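Local coordinates for protein transcriptional regulator (Enterococcus faecalis, PDB 3QFI) that belongs to the LytR-CpsA-Psr family of cell-envelope proteins and is probably a transcriptional regulator, at residues Arg174-Val177 / Glu178-Arg182. Sequence-based numbering, arbitrary orientation.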
loop_
_atom_site.group_PDB
_atom_site.type_symbol
_atom_site.label_atom_id
_atom_site.label_comp_id
_atom_site.label_asym_id
_atom_site.label_seq_id
_atom_site.Cartn_x
_atom_site.Cartn_y
_atom_site.Cartn_z
ATOM N N ARG A 174 -4.827 -5.786 1.505
ATOM C CA ARG A 174 -3.727 -6.367 0.739
ATOM C C ARG A 174 -4.192 -7.620 0.002
ATOM O O ARG A 174 -3.674 -7.950 -1.068
ATOM C CB ARG A 174 -2.536 -6.734 1.642
ATOM C CG ARG A 174 -1.936 -5.582 2.424
ATOM C CD ARG A 174 -0.536 -5.921 2.965
ATOM N NE ARG A 174 -0.466 -7.086 3.852
ATOM C CZ ARG A 174 -0.694 -7.068 5.167
ATOM N NH1 ARG A 174 -1.027 -5.939 5.785
ATOM N NH2 ARG A 174 -0.542 -8.181 5.880
ATOM N N GLU A 175 -5.169 -8.318 0.572
ATOM C CA GLU A 175 -5.669 -9.529 -0.057
ATOM C C GLU A 175 -6.425 -9.131 -1.327
ATOM O O GLU A 175 -6.251 -9.741 -2.380
ATOM C CB GLU A 175 -6.580 -10.289 0.908
ATOM C CG GLU A 175 -6.873 -11.713 0.457
ATOM C CD GLU A 175 -7.845 -12.449 1.373
ATOM O OE1 GLU A 175 -8.100 -13.646 1.114
ATOM O OE2 GLU A 175 -8.349 -11.834 2.341
ATOM N N VAL A 176 -7.240 -8.085 -1.220
ATOM C CA VAL A 176 -8.010 -7.580 -2.345
ATOM C C VAL A 176 -7.078 -7.165 -3.479
ATOM O O VAL A 176 -7.202 -7.661 -4.595
ATOM C CB VAL A 176 -8.895 -6.376 -1.906
ATOM C CG1 VAL A 176 -9.516 -5.682 -3.115
ATOM C CG2 VAL A 176 -9.992 -6.867 -0.975
ATOM N N VAL A 177 -6.142 -6.263 -3.202
ATOM C CA VAL A 177 -5.210 -5.814 -4.230
ATOM C C VAL A 177 -4.403 -6.974 -4.792
ATOM O O VAL A 177 -4.024 -6.966 -5.962
ATOM C CB VAL A 177 -4.225 -4.749 -3.678
ATOM C CG1 VAL A 177 -3.135 -4.445 -4.708
ATOM C CG2 VAL A 177 -4.985 -3.474 -3.322
ATOM N N GLU A 178 -4.128 -7.975 -3.964
ATOM C CA GLU A 178 -3.351 -9.117 -4.436
ATOM C C GLU A 178 -4.151 -9.913 -5.464
ATOM O O GLU A 178 -3.618 -10.347 -6.493
ATOM C CB GLU A 178 -2.984 -10.031 -3.281
ATOM C CG GLU A 178 -2.039 -11.143 -3.679
ATOM C CD GLU A 178 -1.957 -12.222 -2.620
ATOM O OE1 GLU A 178 -1.879 -11.879 -1.412
ATOM O OE2 GLU A 178 -1.966 -13.415 -3.002
ATOM N N LYS A 179 -5.433 -10.104 -5.172
ATOM C CA LYS A 179 -6.310 -10.838 -6.064
ATOM C C LYS A 179 -6.541 -10.058 -7.348
ATOM O O LYS A 179 -6.586 -10.640 -8.429
ATOM C CB LYS A 179 -7.637 -11.127 -5.365
ATOM C CG LYS A 179 -7.507 -12.080 -4.193
ATOM C CD LYS A 179 -6.749 -13.338 -4.596
ATOM C CE LYS A 179 -6.758 -14.400 -3.497
ATOM N NZ LYS A 179 -6.320 -13.876 -2.177
ATOM N N ILE A 180 -6.676 -8.742 -7.225
ATOM C CA ILE A 180 -6.888 -7.890 -8.386
ATOM C C ILE A 180 -5.687 -8.023 -9.317
ATOM O O ILE A 180 -5.801 -8.501 -10.447
ATOM C CB ILE A 180 -7.051 -6.402 -7.977
ATOM C CG1 ILE A 180 -8.331 -6.220 -7.169
ATOM C CG2 ILE A 180 -7.131 -5.514 -9.220
ATOM C CD1 ILE A 180 -9.586 -6.538 -7.951
ATOM N N VAL A 181 -4.534 -7.601 -8.827
ATOM C CA VAL A 181 -3.309 -7.668 -9.592
ATOM C C VAL A 181 -3.125 -9.024 -10.229
ATOM O O VAL A 181 -2.731 -9.130 -11.395
ATOM C CB VAL A 181 -2.114 -7.396 -8.699
ATOM C CG1 VAL A 181 -0.827 -7.694 -9.449
ATOM C CG2 VAL A 181 -2.154 -5.945 -8.237
ATOM N N ARG A 182 -3.409 -10.064 -9.454
ATOM C CA ARG A 182 -3.263 -11.428 -9.933
ATOM C C ARG A 182 -4.136 -11.645 -11.171
ATOM O O ARG A 182 -3.694 -12.229 -12.156
ATOM C CB ARG A 182 -3.665 -12.396 -8.825
ATOM C CG ARG A 182 -3.062 -13.769 -8.964
ATOM C CD ARG A 182 -1.816 -13.926 -8.107
ATOM N NE ARG A 182 -1.071 -15.129 -8.476
ATOM C CZ ARG A 182 -0.032 -15.607 -7.799
ATOM N NH1 ARG A 182 0.582 -16.708 -8.224
ATOM N NH2 ARG A 182 0.385 -14.992 -6.697
#
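Glu175 and Lys179, one turn apart on helix 166-184, form a long salt bridge in which Glu175 OE1 lies 3.7 Å from Lys179 NZ. The glutamate runs out fully extended, with CG anti to the backbone N (chi1 -166°). In the lysine, chi1 of -67° sets CG back over the preceding turn; the chain then bends outward at chi2, and a last bend at chi4 returns the ammonium group towards Glu175. Lys179 NZ thus crosses near the aliphatic part of the glutamate, 3.5 Å from Glu175 CG. The other carboxylate oxygen, OE2 of Glu175, is hydrogen-bonded to Tyr155 OH.

The valines and Ile180 make the more closely packed part. Val177 CG1 meets Val181 CG2 at 4.0 Å, the two side chains crossing at a slant, and Val177 also reaches Met46 and Met59 on the central mixed sheet. On another side of the helix, Val176 CG1 and Ile180 CG1 are 4.3 Å apart, and both residues are buried against Ile124 of strand 124-128. Regular main-chain hydrogen bonds run beneath these side chains: Ile180 N to Val176 O at 2.9 Å and Val181 N to Val177 O at 3.0 Å, both fairly straight. Glu178 N bonds less directly to Arg174 O, with an N-H...O angle of 139°. Arg174 itself turns its guanidinium away from this turn to Ser61.

By contrast, the Glu175-Lys179 pair is loose and partly exposed, as is Glu178, which lies on Met59 and Ile227; the exposed Arg182 turns away to Lys225 O. With tyrosine as the stronger partner of Glu175, the lysine probably contributes mainly diffuse electrostatic attraction, which would modestly stabilise the carboxylate's negative charge.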